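Local atomic coordinates of phospholyase (Arthrobacter aurescens, PDB entry 5G4J), a protein that probably uses pyridoxal phosphate to eliminate phosphate from ethanolamine phosphate, as a phospholyase of the class III aminotransferase family. Residues Ile371-Ser376 / Asn409-Arg414; Ser250-Ser255 / Glu275-Gly280. One frame throughout, in Å; residues are numbered along the deposited sequence.

Interaction 1 of 2, residues Ile371-Ser376 / Asn409-Arg414. With EXT ({5-hydroxy-6-methyl-4-[(E)-{[2-(phosphonooxy)ethyl]imino}methyl]pyridin-3-yl}methyl dihydrogen phosphate), chain C.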
ATOM      1  N   ILE A 371      14.146  -5.948  27.461  1.00 19.24           N
ATOM      2  CA  ILE A 371      14.025  -6.227  28.867  1.00 19.68           C
ATOM      3  C   ILE A 371      12.827  -5.478  29.415  1.00 20.74           C
ATOM      4  O   ILE A 371      12.553  -4.307  29.057  1.00 20.88           O
ATOM      5  CB  ILE A 371      15.291  -5.822  29.676  1.00 19.80           C
ATOM      6  CG1 ILE A 371      15.815  -4.458  29.277  1.00 18.26           C
ATOM      7  CG2 ILE A 371      16.372  -6.874  29.484  1.00 23.06           C
ATOM      8  CD1 ILE A 371      16.979  -3.917  30.135  1.00 21.46           C
ATOM      9  N   ASP A 372      12.123  -6.132  30.319  1.00 19.50           N
ATOM     10  CA  ASP A 372      11.053  -5.486  31.020  1.00 22.73           C
ATOM     11  C   ASP A 372      11.587  -4.714  32.231  1.00 22.30           C
ATOM     12  O   ASP A 372      12.517  -5.141  32.929  1.00 23.01           O
ATOM     13  CB  ASP A 372       9.840  -6.421  31.255  1.00 26.59           C
ATOM     14  CG  ASP A 372      10.114  -7.580  32.121  1.00 27.37           C
ATOM     15  OD1 ASP A 372      10.702  -8.563  31.662  1.00 28.45           O
ATOM     16  OD2 ASP A 372       9.547  -7.588  33.197  1.00 31.69           O
ATOM     17  N   ILE A 373      11.105  -3.501  32.352  1.00 21.82           N
ATOM     18  CA  ILE A 373      11.581  -2.520  33.365  1.00 21.37           C
ATOM     19  C   ILE A 373      10.509  -2.458  34.466  1.00 24.63           C
ATOM     20  O   ILE A 373       9.269  -2.237  34.194  1.00 22.48           O
ATOM     21  CB  ILE A 373      11.808  -1.134  32.751  1.00 22.18           C
ATOM     22  CG1 ILE A 373      12.820  -1.197  31.602  1.00 20.83           C
ATOM     23  CG2 ILE A 373      12.268  -0.135  33.799  1.00 22.57           C
ATOM     24  CD1 ILE A 373      14.164  -1.849  31.892  1.00 21.64           C
ATOM     25  N   ILE A 374      10.972  -2.699  35.707  1.00 24.16           N
ATOM     26  CA  ILE A 374      10.079  -2.869  36.843  1.00 25.78           C
ATOM     27  C   ILE A 374      10.552  -1.996  38.042  1.00 24.97           C
ATOM     28  O   ILE A 374      11.644  -1.444  38.058  1.00 21.72           O
ATOM     29  CB  ILE A 374      10.008  -4.329  37.315  1.00 24.83           C
ATOM     30  CG1 ILE A 374      11.407  -4.893  37.602  1.00 27.54           C
ATOM     31  CG2 ILE A 374       9.270  -5.178  36.286  1.00 26.96           C
ATOM     32  CD1 ILE A 374      11.378  -6.263  38.235  1.00 31.17           C
ATOM     33  N   GLU A 375       9.640  -1.841  38.997  1.00 29.45           N
ATOM     34  CA  GLU A 375       9.958  -1.133  40.274  1.00 30.20           C
ATOM     35  C   GLU A 375      10.884  -2.040  41.043  1.00 28.37           C
ATOM     36  O   GLU A 375      10.812  -3.263  40.884  1.00 29.29           O
ATOM     37  CB  GLU A 375       8.676  -0.824  41.125  1.00 32.07           C
ATOM     38  CG  GLU A 375       7.587   0.031  40.435  1.00 31.83           C
ATOM     39  CD  GLU A 375       8.039   1.437  40.097  1.00 36.28           C
ATOM     40  OE1 GLU A 375       9.150   1.865  40.498  1.00 40.92           O
ATOM     41  OE2 GLU A 375       7.296   2.129  39.391  1.00 34.34           O
ATOM     42  N   SER A 376      11.792  -1.410  41.809  1.00 32.30           N
ATOM     43  CA  SER A 376      12.794  -2.132  42.589  1.00 34.78           C
ATOM     44  C   SER A 376      12.357  -2.334  44.043  1.00 41.77           C
ATOM     45  O   SER A 376      13.103  -2.900  44.830  1.00 43.73           O
ATOM     46  CB  SER A 376      14.110  -1.395  42.559  1.00 33.10           C
ATOM     47  OG  SER A 376      13.955  -0.038  42.922  1.00 33.46           O
ATOM     48  N   ASN A 409       6.477  -0.863  29.257  1.00 21.77           N
ATOM     49  CA  ASN A 409       7.681  -1.027  30.066  1.00 22.61           C
ATOM     50  C   ASN A 409       8.694  -2.009  29.519  1.00 21.31           C
ATOM     51  O   ASN A 409       9.628  -2.372  30.257  1.00 22.38           O
ATOM     52  CB  ASN A 409       7.289  -1.492  31.455  1.00 21.68           C
ATOM     53  CG  ASN A 409       6.803  -2.909  31.504  1.00 22.32           C
ATOM     54  OD1 ASN A 409       5.971  -3.313  30.731  1.00 23.34           O
ATOM     55  ND2 ASN A 409       7.318  -3.684  32.445  1.00 25.70           N
ATOM     56  N   VAL A 410       8.601  -2.406  28.237  1.00 20.87           N
ATOM     57  CA  VAL A 410       9.586  -3.328  27.668  1.00 18.26           C
ATOM     58  C   VAL A 410      10.462  -2.545  26.729  1.00 20.73           C
ATOM     59  O   VAL A 410      10.013  -2.053  25.700  1.00 18.38           O
ATOM     60  CB  VAL A 410       8.965  -4.497  26.982  1.00 19.33           C
ATOM     61  CG1 VAL A 410      10.028  -5.410  26.356  1.00 21.69           C
ATOM     62  CG2 VAL A 410       8.053  -5.251  27.903  1.00 21.92           C
ATOM     63  N   LEU A 411      11.716  -2.336  27.111  1.00 20.88           N
ATOM     64  CA  LEU A 411      12.632  -1.680  26.156  1.00 26.95           C
ATOM     65  C   LEU A 411      12.753  -2.506  24.893  1.00 33.85           C
ATOM     66  O   LEU A 411      12.808  -3.746  24.989  1.00 33.67           O
ATOM     67  CB  LEU A 411      13.973  -1.568  26.754  1.00 28.35           C
ATOM     68  CG  LEU A 411      14.147  -0.477  27.756  1.00 23.94           C
ATOM     69  CD1 LEU A 411      15.593  -0.432  28.190  1.00 26.90           C
ATOM     70  CD2 LEU A 411      13.708   0.959  27.395  1.00 29.05           C
ATOM     71  N   LYS A 412      12.704  -1.856  23.718  1.00 29.17           N
ATOM     72  CA  LYS A 412      12.732  -2.544  22.433  1.00 29.07           C
ATOM     73  C   LYS A 412      14.007  -2.066  21.668  1.00 34.34           C
ATOM     74  O   LYS A 412      14.111  -0.880  21.317  1.00 31.28           O
ATOM     75  CB  LYS A 412      11.491  -2.197  21.603  1.00 31.49           C
ATOM     76  CG  LYS A 412      11.601  -2.341  20.058  1.00 38.01           C
ATOM     77  CD  LYS A 412      10.269  -2.649  19.381  1.00 39.01           C
ATOM     78  CE  LYS A 412       9.644  -1.656  18.452  1.00 40.02           C
ATOM     79  NZ  LYS A 412       8.450  -2.310  17.735  1.00 33.57           N
ATOM     80  N   MET A 413      14.932  -3.009  21.380  1.00 27.65           N
ATOM     81  CA  MET A 413      16.175  -2.748  20.667  1.00 22.62           C
ATOM     82  C   MET A 413      16.186  -3.646  19.458  1.00 20.31           C
ATOM     83  O   MET A 413      15.920  -4.841  19.582  1.00 14.21           O
ATOM     84  CB  MET A 413      17.280  -3.014  21.614  1.00 27.34           C
ATOM     85  CG  MET A 413      16.984  -2.065  22.810  1.00 32.06           C
ATOM     86  SD  MET A 413      18.097  -2.332  24.189  1.00 36.23           S
ATOM     87  CE  MET A 413      17.311  -3.673  25.102  1.00 31.81           C
ATOM     88  N   ARG A 414      16.343  -3.007  18.302  1.00 17.55           N
ATOM     89  CA  ARG A 414      16.017  -3.649  17.005  1.00 18.94           C
ATOM     90  C   ARG A 414      16.756  -2.899  15.956  1.00 17.72           C
ATOM     91  O   ARG A 414      16.131  -2.247  15.119  1.00 17.69           O
ATOM     92  CB  ARG A 414      14.523  -3.634  16.783  1.00 20.02           C
ATOM     93  CG  ARG A 414      14.001  -4.385  15.551  1.00 19.67           C
ATOM     94  CD  ARG A 414      12.571  -3.907  15.224  1.00 21.87           C
ATOM     95  NE  ARG A 414      12.500  -2.485  15.063  1.00 19.22           N
ATOM     96  CZ  ARG A 414      11.361  -1.817  14.853  1.00 27.44           C
ATOM     97  NH1 ARG A 414      10.199  -2.466  14.658  1.00 24.99           N
ATOM     98  NH2 ARG A 414      11.369  -0.481  14.802  1.00 26.23           N
TER
HETATM   99  CAA EXT C1441       3.343  -3.330  11.230  1.00 22.56           C
HETATM  100  CAB EXT C1441       3.703  -1.963  11.389  1.00 25.59           C
HETATM  101  PAC EXT C1441       2.950  -1.068   7.338  1.00 21.18           P
HETATM  102  OAD EXT C1441       2.887   0.027   8.381  1.00 19.00           O
HETATM  103  OAE EXT C1441       3.958  -1.091   6.339  1.00 23.70           O
HETATM  104  OAF EXT C1441       1.661  -1.005   6.563  1.00 18.12           O
HETATM  105  OAG EXT C1441       3.035  -2.380   8.101  1.00 19.91           O
HETATM  106  CAH EXT C1441       2.069  -2.910   9.064  1.00 20.47           C
HETATM  107  CAI EXT C1441       2.554  -3.769  10.106  1.00 20.56           C
HETATM  108  NAJ EXT C1441       2.525  -6.077  10.987  1.00 18.25           N
HETATM  109  CAK EXT C1441       2.161  -5.138  10.073  1.00 18.43           C
HETATM  110  CAL EXT C1441       3.274  -5.666  12.062  1.00 19.10           C
HETATM  111  CAM EXT C1441       3.614  -6.651  13.045  1.00 21.56           C
HETATM  112  CAN EXT C1441       3.663  -4.316  12.205  1.00 21.59           C
HETATM  113  OAO EXT C1441       4.392  -3.956  13.321  1.00 18.81           O
HETATM  114  OAP EXT C1441       7.744  -1.522  15.071  1.00 33.63           O
HETATM  115  PAQ EXT C1441       7.689  -0.022  14.607  1.00 32.38           P
HETATM  116  OAR EXT C1441       7.353   0.882  15.840  1.00 37.75           O
HETATM  117  OAS EXT C1441       8.956   0.521  13.941  1.00 31.23           O
HETATM  118  OAT EXT C1441       6.351   0.055  13.579  1.00 36.89           O
HETATM  119  CAU EXT C1441       5.028   0.286  14.030  1.00 39.76           C
HETATM  120  CAV EXT C1441       4.177   0.016  12.783  1.00 37.79           C
HETATM  121  NAW EXT C1441       4.139  -1.468  12.537  1.00 28.31           N
HETATM  122  O   HOH W   1       6.964  -6.498  33.508  1.00 31.64           O

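Interaction 2 of 2, residues Ser250-Ser255 / Glu275-Gly280. With EXT ({5-hydroxy-6-methyl-4-[(E)-{[2-(phosphonooxy)ethyl]imino}methyl]pyridin-3-yl}methyl dihydrogen phosphate), chain C.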
ATOM      1  N   SER A 250       1.726 -16.201   9.351  1.00 12.16           N
ATOM      2  CA  SER A 250       2.850 -15.595  10.090  1.00 12.99           C
ATOM      3  C   SER A 250       3.117 -14.228   9.507  1.00 13.40           C
ATOM      4  O   SER A 250       3.528 -14.111   8.307  1.00 15.16           O
ATOM      5  CB  SER A 250       4.093 -16.428  10.003  1.00 13.88           C
ATOM      6  OG  SER A 250       5.095 -15.797  10.821  1.00 14.14           O
ATOM      7  N   ASP A 251       2.929 -13.210  10.347  1.00 13.03           N
ATOM      8  CA  ASP A 251       3.242 -11.810  10.017  1.00 13.26           C
ATOM      9  C   ASP A 251       4.716 -11.622  10.385  1.00 13.79           C
ATOM     10  O   ASP A 251       5.060 -11.595  11.531  1.00 14.21           O
ATOM     11  CB  ASP A 251       2.340 -10.895  10.819  1.00 13.44           C
ATOM     12  CG  ASP A 251       2.633  -9.417  10.593  1.00 13.80           C
ATOM     13  OD1 ASP A 251       3.729  -9.066  10.113  1.00 16.12           O
ATOM     14  OD2 ASP A 251       1.726  -8.587  10.888  1.00 13.83           O
ATOM     15  N   GLU A 252       5.532 -11.521   9.362  1.00 12.97           N
ATOM     16  CA  GLU A 252       6.974 -11.383   9.450  1.00 14.10           C
ATOM     17  C   GLU A 252       7.509  -9.974   9.366  1.00 15.36           C
ATOM     18  O   GLU A 252       8.727  -9.785   9.219  1.00 16.16           O
ATOM     19  CB  GLU A 252       7.642 -12.264   8.366  1.00 13.06           C
ATOM     20  CG  GLU A 252       7.409 -13.704   8.578  1.00 13.14           C
ATOM     21  CD  GLU A 252       8.190 -14.368   9.729  1.00 14.17           C
ATOM     22  OE1 GLU A 252       9.242 -13.820  10.187  1.00 14.56           O
ATOM     23  OE2 GLU A 252       7.722 -15.427  10.232  1.00 14.11           O
ATOM     24  N   VAL A 253       6.653  -8.970   9.541  1.00 14.79           N
ATOM     25  CA  VAL A 253       7.085  -7.593   9.390  1.00 16.90           C
ATOM     26  C   VAL A 253       8.150  -7.255  10.465  1.00 16.84           C
ATOM     27  O   VAL A 253       9.096  -6.534  10.199  1.00 18.13           O
ATOM     28  CB  VAL A 253       5.891  -6.639   9.442  1.00 17.70           C
ATOM     29  CG1 VAL A 253       6.314  -5.250   9.612  1.00 18.79           C
ATOM     30  CG2 VAL A 253       5.025  -6.798   8.196  1.00 19.23           C
ATOM     31  N   GLN A 254       8.014  -7.798  11.666  1.00 15.44           N
ATOM     32  CA  GLN A 254       8.978  -7.586  12.739  1.00 16.60           C
ATOM     33  C   GLN A 254      10.043  -8.697  12.819  1.00 16.32           C
ATOM     34  O   GLN A 254      11.192  -8.382  13.266  1.00 18.77           O
ATOM     35  CB  GLN A 254       8.289  -7.548  14.126  1.00 18.27           C
ATOM     36  CG  GLN A 254       7.305  -6.432  14.278  1.00 19.64           C
ATOM     37  CD  GLN A 254       7.922  -5.078  14.329  1.00 22.48           C
ATOM     38  OE1 GLN A 254       9.080  -4.930  14.653  1.00 23.55           O
ATOM     39  NE2 GLN A 254       7.160  -4.060  13.944  1.00 21.60           N
ATOM     40  N   SER A 255       9.727  -9.947  12.477  1.00 14.57           N
ATOM     41  CA  SER A 255      10.632 -11.052  12.779  1.00 14.12           C
ATOM     42  C   SER A 255      11.404 -11.526  11.533  1.00 15.64           C
ATOM     43  O   SER A 255      12.161 -12.439  11.613  1.00 15.75           O
ATOM     44  CB  SER A 255       9.833 -12.186  13.432  1.00 15.29           C
ATOM     45  OG  SER A 255       8.875 -12.700  12.530  1.00 15.67           O
ATOM     46  N   GLU A 275       0.411 -21.410   6.007  1.00 13.76           N
ATOM     47  CA  GLU A 275      -0.034 -21.377   4.645  1.00 14.63           C
ATOM     48  C   GLU A 275       0.228 -20.001   3.943  1.00 14.68           C
ATOM     49  O   GLU A 275       0.299 -19.964   2.722  1.00 13.81           O
ATOM     50  CB  GLU A 275      -1.553 -21.644   4.544  1.00 15.86           C
ATOM     51  CG  GLU A 275      -1.912 -23.079   4.923  1.00 17.09           C
ATOM     52  CD  GLU A 275      -2.277 -23.229   6.360  1.00 18.84           C
ATOM     53  OE1 GLU A 275      -1.900 -22.434   7.241  1.00 17.11           O
ATOM     54  OE2 GLU A 275      -2.948 -24.248   6.673  1.00 22.15           O
ATOM     55  N   LEU A 276       0.357 -18.950   4.781  1.00 13.02           N
ATOM     56  CA  LEU A 276       0.473 -17.553   4.386  1.00 12.62           C
ATOM     57  C   LEU A 276       1.521 -16.907   5.223  1.00 12.45           C
ATOM     58  O   LEU A 276       1.529 -17.010   6.460  1.00 14.55           O
ATOM     59  CB  LEU A 276      -0.835 -16.866   4.564  1.00 15.15           C
ATOM     60  CG  LEU A 276      -1.962 -17.276   3.567  1.00 15.41           C
ATOM     61  CD1 LEU A 276      -3.336 -17.001   4.161  1.00 16.63           C
ATOM     62  CD2 LEU A 276      -1.871 -16.548   2.267  1.00 17.25           C
ATOM     63  N   VAL A 277       2.436 -16.189   4.562  1.00 11.83           N
ATOM     64  CA  VAL A 277       3.493 -15.425   5.245  1.00 12.57           C
ATOM     65  C   VAL A 277       3.449 -14.016   4.672  1.00 12.62           C
ATOM     66  O   VAL A 277       3.525 -13.815   3.466  1.00 14.52           O
ATOM     67  CB  VAL A 277       4.889 -16.028   5.019  1.00 13.39           C
ATOM     68  CG1 VAL A 277       5.936 -15.239   5.777  1.00 13.34           C
ATOM     69  CG2 VAL A 277       4.850 -17.465   5.496  1.00 14.61           C
ATOM     70  N   THR A 278       3.358 -13.018   5.547  1.00 12.54           N
ATOM     71  CA  THR A 278       3.338 -11.637   5.103  1.00 12.24           C
ATOM     72  C   THR A 278       4.613 -10.902   5.583  1.00 12.97           C
ATOM     73  O   THR A 278       5.275 -11.303   6.556  1.00 14.71           O
ATOM     74  CB  THR A 278       2.113 -10.942   5.639  1.00 12.71           C
ATOM     75  OG1 THR A 278       2.113 -10.944   7.062  1.00 12.01           O
ATOM     76  CG2 THR A 278       0.812 -11.578   5.147  1.00 13.54           C
ATOM     77  N   MET A 279       4.959  -9.828   4.897  1.00 13.97           N
ATOM     78  CA  MET A 279       6.210  -9.139   5.101  1.00 14.81           C
ATOM     79  C   MET A 279       6.075  -7.735   4.582  1.00 15.20           C
ATOM     80  O   MET A 279       5.214  -7.419   3.798  1.00 13.69           O
ATOM     81  CB  MET A 279       7.373  -9.913   4.441  1.00 17.64           C
ATOM     82  CG  MET A 279       7.288 -10.073   3.015  1.00 19.30           C
ATOM     83  SD  MET A 279       8.425 -11.421   2.446  1.00 21.74           S
ATOM     84  CE  MET A 279       7.653 -12.811   3.065  1.00 21.07           C
ATOM     85  N   GLY A 280       6.976  -6.890   5.011  1.00 16.22           N
ATOM     86  CA  GLY A 280       6.909  -5.473   4.634  1.00 19.40           C
ATOM     87  C   GLY A 280       8.292  -4.914   5.037  1.00 25.26           C
ATOM     88  O   GLY A 280       9.303  -5.364   4.527  1.00 22.96           O
TER
HETATM   89  CAA EXT C1441       3.343  -3.330  11.230  1.00 22.56           C
HETATM   90  CAB EXT C1441       3.703  -1.963  11.389  1.00 25.59           C
HETATM   91  PAC EXT C1441       2.950  -1.068   7.338  1.00 21.18           P
HETATM   92  OAD EXT C1441       2.887   0.027   8.381  1.00 19.00           O
HETATM   93  OAE EXT C1441       3.958  -1.091   6.339  1.00 23.70           O
HETATM   94  OAF EXT C1441       1.661  -1.005   6.563  1.00 18.12           O
HETATM   95  OAG EXT C1441       3.035  -2.380   8.101  1.00 19.91           O
HETATM   96  CAH EXT C1441       2.069  -2.910   9.064  1.00 20.47           C
HETATM   97  CAI EXT C1441       2.554  -3.769  10.106  1.00 20.56           C
HETATM   98  NAJ EXT C1441       2.525  -6.077  10.987  1.00 18.25           N
HETATM   99  CAK EXT C1441       2.161  -5.138  10.073  1.00 18.43           C
HETATM  100  CAL EXT C1441       3.274  -5.666  12.062  1.00 19.10           C
HETATM  101  CAM EXT C1441       3.614  -6.651  13.045  1.00 21.56           C
HETATM  102  CAN EXT C1441       3.663  -4.316  12.205  1.00 21.59           C
HETATM  103  OAO EXT C1441       4.392  -3.956  13.321  1.00 18.81           O
HETATM  104  OAP EXT C1441       7.744  -1.522  15.071  1.00 33.63           O
HETATM  105  PAQ EXT C1441       7.689  -0.022  14.607  1.00 32.38           P
HETATM  106  OAR EXT C1441       7.353   0.882  15.840  1.00 37.75           O
HETATM  107  OAS EXT C1441       8.956   0.521  13.941  1.00 31.23           O
HETATM  108  OAT EXT C1441       6.351   0.055  13.579  1.00 36.89           O
HETATM  109  CAU EXT C1441       5.028   0.286  14.030  1.00 39.76           C
HETATM  110  CAV EXT C1441       4.177   0.016  12.783  1.00 37.79           C
HETATM  111  NAW EXT C1441       4.139  -1.468  12.537  1.00 28.31           N
HETATM  112  O   HOH W   2       9.224  -8.366   6.703  1.00 23.46           O

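Interaction 1 of 2, residues Ile371-Ser376 / Asn409-Arg414
I373 and N409 are hydrogen-bonded twice. The backbone N of I373 donates to O of N409 at 2.8 Å, nearly in line with that carbonyl. In return N409 ND2 reaches O of I373 at 3.0 Å, almost straight at the hydrogen (169°); the oxygen lies in the amide plane of N409, while the nitrogen stands above the carbonyl plane of I373. The amide gets there because CG of N409 sits between its own N and carbonyl carbon (chi1 71°). A third bond, L411 N to I371 O, measures 2.9 Å, and D372 and V410 form a non-hydrogen-bonded antiparallel pair, CA to CA 4.2 Å.

One water accepts from ND2 of N409 and donates to D372 OD2 at 2.8 Å, while S361 N and R363 hold OD1. A leucine in place of N409 would probably leave O of I373 without its side-chain donor and the water without one of its partners.

Apolar contact centres on L411, whose CG meets I373 CG1 at 4.1 Å and whose CD1 runs alongside I371 CG1. Beyond the paired part, K412 NZ and R414 NH1 both donate to OAP of the substrate phosphate in EXT, which lies at the guanidinium edge.

Helix 384-396 packs T387 against I373, N409 and L411, and strand 399-404 continues the sheet beyond strand 410-413.

Interaction 2 of 2, residues Ser250-Ser255 / Glu275-Gly280
E252 and V277 meet because the first torsion of E252 sets its CG anti to the carbonyl carbon (chi1 -65°), within 3.5 Å of V277 CG1. The E252 chain then bends away, taking the carboxylate to S250 OG and S255 OG, both approaching from above its plane, and to the backbone N of G266 and Y267. On the other face of the sheet, T278 OG1 lies 3.3 Å from D251 CA; N124 is its polar partner.

The backbones pair in parallel: S250 N to L276 O, T278 N to S250 O, and E252 N to T278 O at 2.8 Å.

A chi1 of 177° extends the D251 carboxylate toward the cofactor, where OD2 lies 2.6 Å from the pyridine nitrogen NAJ of EXT; H148 and N124 hydrogen-bond to OD2. OD1 accepts from V253 N at 3.0 Å, an Asx turn that fixes the carboxylate's rotation. V253 lies against one ring face while its CG2 packs on G280 N at 3.7 Å. Q254 NE2 donates to both OAO and OAP, linking ring hydroxyl to substrate phosphate. An acid facing the pyridine nitrogen is consistent with the electron-sink role of this cofactor in fold type I enzymes.

In the fold
Interaction 2 comes first along the chain and closes before interaction 1 opens; their centres lie 25 Å apart. They belong to different sheets: interaction 2 to one mixed sheet holding strands 247-251 and 276-279, about 8 Å from the chain centre, and interaction 1 to a second mixed sheet, built from strands near both ends of the chain, that holds 368-373 and 410-413, about 18 Å out. The two nevertheless meet at the ligand, where R414 NH1 is 2.7 Å from Q254 OE1, a probable hydrogen bond. The active site thus lies between the sheets: segment 250-255 serves the cofactor ring, both contribute to the substrate phosphate, and R90 and T311 of the second subunit also bond to EXT.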